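Local atomic coordinates of endoglucanase (Ruminococcus champanellensis, PDB entry 6WQV), a protein that probably cleaves cellulose and related plant polysaccharides internally, as a broad-specificity endoglucanase of glycosyl hydrolase family 5. Residues P42-P46 / A47-T51; S264-Q267 / W268-E272; N295-N298 / G299-W303. All coordinates share one frame; numbering follows the deposited sequence.

Contact 1 of 3, residues P42-P46 / A47-T51; sequences PNPTP and AQSET
The backbone N-H of T45 points almost straight at the side-chain carbonyl of Q48, with T45 N 2.9 Å from Q48 OE1 and an N-H...O angle of 169°. The donor lies somewhat above the amide, tilted 26° from the carbonyl plane. A reciprocal bond returns from the first turn: Q48 N donates to T45 OG1 at 3.0 Å. The pair is a capping box at the start of helix 46-50, with T45 as N-cap. T45 can serve because OG1 sits between its backbone N and carbonyl carbon (chi1 68°), which sets it within reach of Q48 N. The Q48 chain, extended beyond CG, runs obliquely across the threonine, so that its CG rests 3.2 Å from T45 OG1 while the amide carries on to T45 N.

Regular helical bonding begins beside the box. S49 N reaches T45 O at 3.1 Å, and E50 N meets P46 O at 3.0 Å. P46, the first helical residue, has no N-H to satisfy, and its ring packs on A95 and W96 of helix 94-108. S49 OG lies against the P44 ring, 3.2 Å from P44 CG, on the buried side that also meets H83 and W96. One residue on from S49, the E50 carboxylate reaches away from the cap to R99, in a salt bridge, and to T58. Where the chain leaves the helix, T51 N and T51 OG1 both donate to A47 O, from opposite faces of its plane, the hydroxyl T51 OG1 at 2.8 Å from A47 O.

Two exchanged bonds thus occupy the T45 N-H and one N-H of the first turn, groups that would otherwise probably turn to water, and they are likely to help set how the loop after strand 26-29 enters this short helix.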
ATOM      1  N   PRO A  42     -17.142  18.057   0.329  1.00 24.43           N
ATOM      2  CA  PRO A  42     -17.339  17.102  -0.772  1.00 23.79           C
ATOM      3  C   PRO A  42     -16.441  17.325  -1.977  1.00 22.27           C
ATOM      4  O   PRO A  42     -16.125  16.349  -2.670  1.00 21.51           O
ATOM      5  CB  PRO A  42     -18.826  17.266  -1.127  1.00 25.75           C
ATOM      6  CG  PRO A  42     -19.194  18.618  -0.612  1.00 29.01           C
ATOM      7  CD  PRO A  42     -18.366  18.828   0.623  1.00 28.85           C
ATOM      8  N   ASN A  43     -16.017  18.561  -2.248  1.00 22.16           N
ATOM      9  CA  ASN A  43     -15.272  18.887  -3.464  1.00 22.62           C
ATOM     10  C   ASN A  43     -13.962  19.588  -3.119  1.00 20.17           C
ATOM     11  O   ASN A  43     -13.760  20.758  -3.453  1.00 22.13           O
ATOM     12  CB  ASN A  43     -16.118  19.761  -4.389  1.00 28.20           C
ATOM     13  CG  ASN A  43     -17.476  19.155  -4.687  1.00 36.21           C
ATOM     14  OD1 ASN A  43     -18.511  19.781  -4.457  1.00 42.69           O
ATOM     15  ND2 ASN A  43     -17.479  17.932  -5.202  1.00 36.78           N
ATOM     16  N   PRO A  44     -13.041  18.891  -2.460  1.00 19.11           N
ATOM     17  CA  PRO A  44     -11.766  19.529  -2.116  1.00 16.87           C
ATOM     18  C   PRO A  44     -10.909  19.768  -3.344  1.00 17.80           C
ATOM     19  O   PRO A  44     -10.928  18.998  -4.308  1.00 19.30           O
ATOM     20  CB  PRO A  44     -11.100  18.511  -1.183  1.00 14.41           C
ATOM     21  CG  PRO A  44     -11.646  17.174  -1.658  1.00 15.65           C
ATOM     22  CD  PRO A  44     -13.089  17.475  -2.038  1.00 17.59           C
ATOM     23  N   THR A  45     -10.141  20.854  -3.294  1.00 17.02           N
ATOM     24  CA  THR A  45      -9.075  21.048  -4.255  1.00 17.03           C
ATOM     25  C   THR A  45      -7.954  20.054  -3.955  1.00 16.08           C
ATOM     26  O   THR A  45      -7.892  19.477  -2.863  1.00 15.67           O
ATOM     27  CB  THR A  45      -8.514  22.461  -4.149  1.00 18.27           C
ATOM     28  OG1 THR A  45      -7.841  22.601  -2.892  1.00 18.44           O
ATOM     29  CG2 THR A  45      -9.610  23.505  -4.257  1.00 20.15           C
ATOM     30  N   PRO A  46      -7.058  19.824  -4.911  1.00 14.08           N
ATOM     31  CA  PRO A  46      -5.900  18.958  -4.627  1.00 13.67           C
ATOM     32  C   PRO A  46      -5.127  19.389  -3.390  1.00 12.81           C
ATOM     33  O   PRO A  46      -4.732  18.538  -2.584  1.00 13.25           O
ATOM     34  CB  PRO A  46      -5.071  19.042  -5.917  1.00 15.55           C
ATOM     35  CG  PRO A  46      -6.114  19.310  -6.997  1.00 15.30           C
ATOM     36  CD  PRO A  46      -7.148  20.207  -6.335  1.00 14.56           C
ATOM     37  N   ALA A  47      -4.933  20.693  -3.199  1.00 15.78           N
ATOM     38  CA  ALA A  47      -4.174  21.155  -2.043  1.00 15.89           C
ATOM     39  C   ALA A  47      -4.944  20.912  -0.750  1.00 16.11           C
ATOM     40  O   ALA A  47      -4.354  20.531   0.269  1.00 16.77           O
ATOM     41  CB  ALA A  47      -3.820  22.634  -2.204  1.00 18.53           C
ATOM     42  N   GLN A  48      -6.261  21.123  -0.768  1.00 14.91           N
ATOM     43  CA  GLN A  48      -7.060  20.878   0.431  1.00 17.02           C
ATOM     44  C   GLN A  48      -6.993  19.416   0.853  1.00 16.63           C
ATOM     45  O   GLN A  48      -6.951  19.109   2.050  1.00 18.18           O
ATOM     46  CB  GLN A  48      -8.507  21.307   0.194  1.00 15.25           C
ATOM     47  CG  GLN A  48      -8.688  22.811   0.198  1.00 17.38           C
ATOM     48  CD  GLN A  48     -10.052  23.265  -0.284  1.00 17.88           C
ATOM     49  OE1 GLN A  48     -10.732  22.564  -1.037  1.00 18.24           O
ATOM     50  NE2 GLN A  48     -10.456  24.450   0.142  1.00 21.85           N
ATOM     51  N   SER A  49      -6.998  18.498  -0.114  1.00 13.55           N
ATOM     52  CA  SER A  49      -6.887  17.080   0.210  1.00 12.46           C
ATOM     53  C   SER A  49      -5.499  16.737   0.740  1.00 12.04           C
ATOM     54  O   SER A  49      -5.360  16.113   1.798  1.00 13.96           O
ATOM     55  CB  SER A  49      -7.168  16.233  -1.033  1.00 14.50           C
ATOM     56  OG  SER A  49      -8.514  16.343  -1.456  1.00 16.94           O
ATOM     57  N   GLU A  50      -4.454  17.121   0.001  1.00 13.10           N
ATOM     58  CA  GLU A  50      -3.112  16.664   0.331  1.00 14.32           C
ATOM     59  C   GLU A  50      -2.681  17.122   1.717  1.00 14.74           C
ATOM     60  O   GLU A  50      -1.912  16.418   2.386  1.00 14.46           O
ATOM     61  CB  GLU A  50      -2.128  17.148  -0.739  1.00 13.64           C
ATOM     62  CG  GLU A  50      -0.692  16.670  -0.534  1.00 12.53           C
ATOM     63  CD  GLU A  50       0.210  16.868  -1.751  1.00 12.56           C
ATOM     64  OE1 GLU A  50      -0.277  17.296  -2.825  1.00 13.34           O
ATOM     65  OE2 GLU A  50       1.426  16.582  -1.629  1.00 12.69           O
ATOM     66  N   THR A  51      -3.168  18.277   2.172  1.00 13.50           N
ATOM     67  CA  THR A  51      -2.780  18.854   3.453  1.00 13.00           C
ATOM     68  C   THR A  51      -3.833  18.650   4.538  1.00 16.16           C
ATOM     69  O   THR A  51      -3.723  19.241   5.617  1.00 17.51           O
ATOM     70  CB  THR A  51      -2.474  20.349   3.290  1.00 17.04           C
ATOM     71  OG1 THR A  51      -3.654  21.063   2.889  1.00 17.68           O
ATOM     72  CG2 THR A  51      -1.385  20.567   2.248  1.00 17.98           C
TER

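Contact 2 of 3, residues S264-Q267 / W268-E272; sequences SQLQ and WTLQE
Q267 and Q271, one turn apart, run side by side in the same direction, but their amides stand nearly perpendicular, the planes 85° apart. Q267 leaves the helix with CG anti to its backbone N (chi1 179°) and then bends at chi2 (-85°), which carries NE2 back to within 3.2 Å of Q271 OE1. The same NE2 is hydrogen-bonded to the hydroxyl OH of Y314, a loop residue that Q271 also touches. An alanine here removes the amide, which would probably leave Y314 OH without this mate and the Q271 amide freer to turn.

Both halves belong to helix 263-278, one of the outer helices of the TIM barrel, between strands 236-241 and 284-289. Regular i to i+4 bonds thread it, among them Q271 N to Q267 O at 2.9 Å and L270 N to L266 O at 3.0 Å. On the buried flank L266 and L270 lie alongside each other, CD1 to CD1 4.1 Å apart, and both pack on Y307 of helix 297-313.

Elsewhere on the helix Q265 bends at chi2 and lies beside W268, its NE2 3.4 Å from the ring atom W268 CE3. T269 N donates to Q265 O at 3.0 Å, while T269 OG1 sits in the plane of the indole at its edge. E272 folds back so that its CG lies over one face of the W268 ring, near the rim.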
ATOM      1  N   SER A 264       9.901 -14.638  18.769  0.56 18.63           N
ATOM      2  CA  SER A 264       9.353 -15.902  18.279  0.56 19.48           C
ATOM      3  C   SER A 264       7.959 -15.721  17.688  0.56 19.81           C
ATOM      4  O   SER A 264       7.608 -16.376  16.698  0.56 20.13           O
ATOM      5  CB  SER A 264       9.330 -16.945  19.398  0.56 21.92           C
ATOM      6  OG  SER A 264       8.560 -16.507  20.506  0.56 22.04           O
ATOM      7  N   GLN A 265       7.141 -14.847  18.281  1.00 20.93           N
ATOM      8  CA  GLN A 265       5.808 -14.619  17.735  1.00 22.41           C
ATOM      9  C   GLN A 265       5.896 -13.872  16.415  1.00 20.13           C
ATOM     10  O   GLN A 265       5.108 -14.126  15.497  1.00 21.60           O
ATOM     11  CB  GLN A 265       4.933 -13.867  18.739  1.00 26.79           C
ATOM     12  CG  GLN A 265       3.486 -13.701  18.274  1.00 32.42           C
ATOM     13  CD  GLN A 265       2.868 -14.991  17.745  1.00 38.69           C
ATOM     14  OE1 GLN A 265       2.954 -16.045  18.375  1.00 42.74           O
ATOM     15  NE2 GLN A 265       2.249 -14.908  16.571  1.00 38.92           N
ATOM     16  N   LEU A 266       6.877 -12.979  16.288  1.00 16.80           N
ATOM     17  CA  LEU A 266       7.110 -12.282  15.030  1.00 16.83           C
ATOM     18  C   LEU A 266       7.596 -13.240  13.952  1.00 17.49           C
ATOM     19  O   LEU A 266       7.166 -13.153  12.793  1.00 16.19           O
ATOM     20  CB  LEU A 266       8.135 -11.189  15.280  1.00 20.71           C
ATOM     21  CG  LEU A 266       8.399 -10.200  14.152  1.00 19.17           C
ATOM     22  CD1 LEU A 266       7.101  -9.591  13.667  1.00 19.79           C
ATOM     23  CD2 LEU A 266       9.362  -9.136  14.654  1.00 18.28           C
ATOM     24  N   GLN A 267       8.481 -14.170  14.312  1.00 17.24           N
ATOM     25  CA  GLN A 267       8.903 -15.184  13.354  1.00 14.16           C
ATOM     26  C   GLN A 267       7.708 -15.985  12.856  1.00 16.68           C
ATOM     27  O   GLN A 267       7.593 -16.261  11.654  1.00 16.49           O
ATOM     28  CB  GLN A 267       9.949 -16.098  13.990  1.00 14.63           C
ATOM     29  CG  GLN A 267      10.456 -17.208  13.083  1.00 15.62           C
ATOM     30  CD  GLN A 267       9.574 -18.442  13.100  1.00 15.23           C
ATOM     31  OE1 GLN A 267       8.955 -18.767  14.116  1.00 17.67           O
ATOM     32  NE2 GLN A 267       9.522 -19.149  11.977  1.00 19.10           N
ATOM     33  N   TRP A 268       6.802 -16.356  13.762  1.00 16.60           N
ATOM     34  CA  TRP A 268       5.638 -17.137  13.355  1.00 15.56           C
ATOM     35  C   TRP A 268       4.766 -16.340  12.398  1.00 16.33           C
ATOM     36  O   TRP A 268       4.329 -16.854  11.362  1.00 16.87           O
ATOM     37  CB  TRP A 268       4.827 -17.542  14.583  1.00 18.35           C
ATOM     38  CG  TRP A 268       3.650 -18.408  14.250  1.00 23.33           C
ATOM     39  CD1 TRP A 268       3.635 -19.772  14.193  1.00 29.04           C
ATOM     40  CD2 TRP A 268       2.321 -17.977  13.915  1.00 27.47           C
ATOM     41  NE1 TRP A 268       2.383 -20.218  13.848  1.00 33.20           N
ATOM     42  CE2 TRP A 268       1.558 -19.138  13.673  1.00 30.00           C
ATOM     43  CE3 TRP A 268       1.704 -16.728  13.798  1.00 29.23           C
ATOM     44  CZ2 TRP A 268       0.209 -19.087  13.320  1.00 32.79           C
ATOM     45  CZ3 TRP A 268       0.362 -16.680  13.450  1.00 33.06           C
ATOM     46  CH2 TRP A 268      -0.368 -17.851  13.216  1.00 34.63           C
ATOM     47  N   THR A 269       4.502 -15.076  12.731  1.00 14.87           N
ATOM     48  CA  THR A 269       3.641 -14.243  11.899  1.00 12.86           C
ATOM     49  C   THR A 269       4.212 -14.084  10.498  1.00 15.47           C
ATOM     50  O   THR A 269       3.492 -14.230   9.503  1.00 15.44           O
ATOM     51  CB  THR A 269       3.451 -12.889  12.586  1.00 16.65           C
ATOM     52  OG1 THR A 269       2.734 -13.091  13.811  1.00 20.48           O
ATOM     53  CG2 THR A 269       2.702 -11.922  11.685  1.00 17.38           C
ATOM     54  N   LEU A 270       5.509 -13.785  10.392  1.00 14.27           N
ATOM     55  CA  LEU A 270       6.101 -13.573   9.077  1.00 13.06           C
ATOM     56  C   LEU A 270       6.218 -14.884   8.312  1.00 13.84           C
ATOM     57  O   LEU A 270       6.012 -14.916   7.093  1.00 14.78           O
ATOM     58  CB  LEU A 270       7.448 -12.859   9.217  1.00 13.82           C
ATOM     59  CG  LEU A 270       7.314 -11.454   9.810  1.00 15.35           C
ATOM     60  CD1 LEU A 270       8.671 -10.825  10.079  1.00 16.95           C
ATOM     61  CD2 LEU A 270       6.496 -10.534   8.901  1.00 19.39           C
ATOM     62  N   GLN A 271       6.527 -15.977   9.013  1.00 13.30           N
ATOM     63  CA  GLN A 271       6.550 -17.290   8.376  1.00 13.20           C
ATOM     64  C   GLN A 271       5.189 -17.649   7.791  1.00 16.94           C
ATOM     65  O   GLN A 271       5.118 -18.320   6.754  1.00 17.70           O
ATOM     66  CB  GLN A 271       6.985 -18.345   9.395  1.00 17.74           C
ATOM     67  CG  GLN A 271       7.041 -19.764   8.871  1.00 22.31           C
ATOM     68  CD  GLN A 271       7.482 -20.761   9.938  1.00 32.20           C
ATOM     69  OE1 GLN A 271       8.574 -21.325   9.859  1.00 38.52           O
ATOM     70  NE2 GLN A 271       6.634 -20.978  10.941  1.00 32.30           N
ATOM     71  N   GLU A 272       4.102 -17.204   8.429  1.00 15.56           N
ATOM     72  CA  GLU A 272       2.772 -17.504   7.900  1.00 17.30           C
ATOM     73  C   GLU A 272       2.544 -16.810   6.561  1.00 15.03           C
ATOM     74  O   GLU A 272       1.907 -17.378   5.663  1.00 16.37           O
ATOM     75  CB  GLU A 272       1.696 -17.078   8.899  1.00 18.30           C
ATOM     76  CG  GLU A 272       1.562 -17.988  10.097  1.00 25.70           C
ATOM     77  CD  GLU A 272       1.117 -19.381   9.716  1.00 31.17           C
ATOM     78  OE1 GLU A 272      -0.053 -19.539   9.308  1.00 34.15           O
ATOM     79  OE2 GLU A 272       1.942 -20.315   9.813  1.00 33.61           O
TER

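Contact 3 of 3, residues N295-N298 / G299-W303; sequences NNIN and GRVLW
V301 N donates to I297 O at 2.8 Å, the shortest of three helical bonds that open helix 297-313. Before it, R300 N reaches N296 O at 3.0 Å, the donor lying nearly in line with the C=O; after it, L302 N meets N298 O at 3.1 Å. N296 is the N-cap, yet its side chain makes no capping bond. CG sits between the backbone N and the carbonyl carbon (chi1 57°), which brings the amide alongside R300, where OD1 accepts from K294 N and ND2 donates to S256 O.

The R300 side chain passes this amide at about a right angle, with R300 CG 3.5 Å from N296 OD1, although the guanidinium and amide planes are only 7° apart. R300 NH2 donates to a water at 3.0 Å that also takes a weak bond from N296 N. NH1 goes to A291 O, and Y345 adds a cation-pi contact, so the guanidinium of this buried arginine has several partners.

Packing follows on another flank, where I297 CG1 and V301 CG2 meet at 4.0 Å as the two side chains cross. These two residues and R300 face helix 346-353, through L348, E347 and A351, while F248 of helix 246-249 touches N296 and R300. The turn thus starts the helical crossover from strand 284-289 to strand 318-322.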
ATOM      1  N   ASN A 295       7.284   6.353  22.762  1.00 18.54           N
ATOM      2  CA  ASN A 295       8.413   6.854  23.543  1.00 19.49           C
ATOM      3  C   ASN A 295       9.221   5.686  24.101  1.00 18.48           C
ATOM      4  O   ASN A 295       9.635   5.661  25.262  1.00 19.83           O
ATOM      5  CB  ASN A 295       7.922   7.844  24.592  1.00 24.48           C
ATOM      6  CG  ASN A 295       7.145   8.991  23.953  1.00 30.93           C
ATOM      7  OD1 ASN A 295       6.012   9.282  24.332  1.00 36.26           O
ATOM      8  ND2 ASN A 295       7.747   9.620  22.942  1.00 30.88           N
ATOM      9  N   ASN A 296       9.491   4.738  23.202  1.00 19.13           N
ATOM     10  CA  ASN A 296      10.004   3.421  23.530  1.00 19.10           C
ATOM     11  C   ASN A 296      11.076   3.031  22.514  1.00 19.07           C
ATOM     12  O   ASN A 296      10.973   2.032  21.814  1.00 17.13           O
ATOM     13  CB  ASN A 296       8.842   2.419  23.498  1.00 19.31           C
ATOM     14  CG  ASN A 296       8.083   2.386  22.132  1.00 17.64           C
ATOM     15  OD1 ASN A 296       8.067   3.351  21.351  1.00 17.18           O
ATOM     16  ND2 ASN A 296       7.431   1.263  21.866  1.00 17.62           N
ATOM     17  N   ILE A 297      12.139   3.827  22.411  1.00 19.55           N
ATOM     18  CA  ILE A 297      13.018   3.660  21.256  1.00 20.35           C
ATOM     19  C   ILE A 297      13.778   2.335  21.328  1.00 17.96           C
ATOM     20  O   ILE A 297      14.001   1.691  20.297  1.00 17.87           O
ATOM     21  CB  ILE A 297      13.943   4.871  21.046  1.00 25.35           C
ATOM     22  CG1 ILE A 297      14.622   4.792  19.671  1.00 23.43           C
ATOM     23  CG2 ILE A 297      15.002   4.914  22.126  1.00 27.26           C
ATOM     24  CD1 ILE A 297      13.662   4.808  18.477  1.00 23.56           C
ATOM     25  N   ASN A 298      14.173   1.891  22.524  1.00 18.92           N
ATOM     26  CA  ASN A 298      14.927   0.638  22.594  1.00 19.03           C
ATOM     27  C   ASN A 298      14.075  -0.535  22.121  1.00 18.56           C
ATOM     28  O   ASN A 298      14.555  -1.406  21.382  1.00 17.99           O
ATOM     29  CB  ASN A 298      15.481   0.400  24.000  1.00 21.83           C
ATOM     30  CG  ASN A 298      16.599   1.367  24.357  1.00 25.56           C
ATOM     31  OD1 ASN A 298      17.244   1.950  23.482  1.00 25.37           O
ATOM     32  ND2 ASN A 298      16.834   1.538  25.651  1.00 29.44           N
ATOM     33  N   GLY A 299      12.800  -0.558  22.509  1.00 16.38           N
ATOM     34  CA  GLY A 299      11.912  -1.615  22.050  1.00 16.64           C
ATOM     35  C   GLY A 299      11.640  -1.554  20.561  1.00 16.48           C
ATOM     36  O   GLY A 299      11.607  -2.587  19.885  1.00 15.57           O
ATOM     37  N   ARG A 300      11.437  -0.355  20.020  1.00 15.66           N
ATOM     38  CA  ARG A 300      11.200  -0.263  18.587  1.00 13.26           C
ATOM     39  C   ARG A 300      12.444  -0.623  17.787  1.00 13.18           C
ATOM     40  O   ARG A 300      12.324  -1.193  16.692  1.00 13.86           O
ATOM     41  CB  ARG A 300      10.685   1.123  18.198  1.00 15.40           C
ATOM     42  CG  ARG A 300       9.278   1.414  18.709  1.00 15.65           C
ATOM     43  CD  ARG A 300       8.527   2.372  17.793  1.00 16.03           C
ATOM     44  NE  ARG A 300       9.098   3.716  17.841  1.00 15.46           N
ATOM     45  CZ  ARG A 300       8.844   4.671  16.949  1.00 12.38           C
ATOM     46  NH1 ARG A 300       8.030   4.449  15.931  1.00 13.72           N
ATOM     47  NH2 ARG A 300       9.422   5.853  17.096  1.00 14.48           N
ATOM     48  N   VAL A 301      13.636  -0.301  18.299  1.00 14.09           N
ATOM     49  CA  VAL A 301      14.876  -0.688  17.622  1.00 13.83           C
ATOM     50  C   VAL A 301      15.011  -2.205  17.584  1.00 15.78           C
ATOM     51  O   VAL A 301      15.340  -2.789  16.546  1.00 15.84           O
ATOM     52  CB  VAL A 301      16.088  -0.010  18.287  1.00 16.19           C
ATOM     53  CG1 VAL A 301      17.400  -0.641  17.820  1.00 17.14           C
ATOM     54  CG2 VAL A 301      16.092   1.488  17.988  1.00 17.61           C
ATOM     55  N   LEU A 302      14.754  -2.869  18.709  1.00 14.99           N
ATOM     56  CA  LEU A 302      14.844  -4.323  18.742  1.00 14.56           C
ATOM     57  C   LEU A 302      13.800  -4.947  17.829  1.00 14.01           C
ATOM     58  O   LEU A 302      14.096  -5.874  17.062  1.00 14.82           O
ATOM     59  CB  LEU A 302      14.665  -4.804  20.180  1.00 16.48           C
ATOM     60  CG  LEU A 302      14.745  -6.308  20.425  1.00 18.55           C
ATOM     61  CD1 LEU A 302      16.137  -6.808  20.097  1.00 21.23           C
ATOM     62  CD2 LEU A 302      14.371  -6.649  21.855  1.00 19.50           C
ATOM     63  N   TRP A 303      12.563  -4.452  17.904  1.00 13.77           N
ATOM     64  CA  TRP A 303      11.505  -4.916  17.011  1.00 12.57           C
ATOM     65  C   TRP A 303      11.888  -4.703  15.553  1.00 13.08           C
ATOM     66  O   TRP A 303      11.756  -5.613  14.725  1.00 13.97           O
ATOM     67  CB  TRP A 303      10.204  -4.178  17.359  1.00 12.27           C
ATOM     68  CG  TRP A 303       9.135  -4.300  16.330  1.00 10.60           C
ATOM     69  CD1 TRP A 303       8.194  -5.284  16.232  1.00 12.39           C
ATOM     70  CD2 TRP A 303       8.896  -3.404  15.242  1.00 11.73           C
ATOM     71  NE1 TRP A 303       7.380  -5.052  15.142  1.00 13.26           N
ATOM     72  CE2 TRP A 303       7.792  -3.903  14.522  1.00 12.10           C
ATOM     73  CE3 TRP A 303       9.509  -2.225  14.812  1.00 12.29           C
ATOM     74  CZ2 TRP A 303       7.290  -3.261  13.387  1.00 12.00           C
ATOM     75  CZ3 TRP A 303       9.014  -1.591  13.683  1.00 12.73           C
ATOM     76  CH2 TRP A 303       7.922  -2.116  12.981  1.00 11.94           C
TER
HETATM   77  O   HOH W   1      10.192   5.968  20.026  1.00 22.13           O

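In the fold
The three contacts come in series along one eight-stranded parallel beta/alpha barrel. Contact 1 follows the first strand, 26-29, and lies across the chain's centre from contact 2, their centres about 40 Å apart; contact 3 is about 35 Å from contact 1. Contacts 2 and 3 are neighbours, with centres about 18 Å apart, on helices 263-278 and 297-313, which precede and follow strand 284-289. They meet where L266 CD2 packs 4.3 Å from W303 O. S49, T269 and R300 keep their side chains about 12 to 14 Å from the bound sugars; all three contacts belong to the layer outside the strands, and the glucan-binding pocket is lined by other residues.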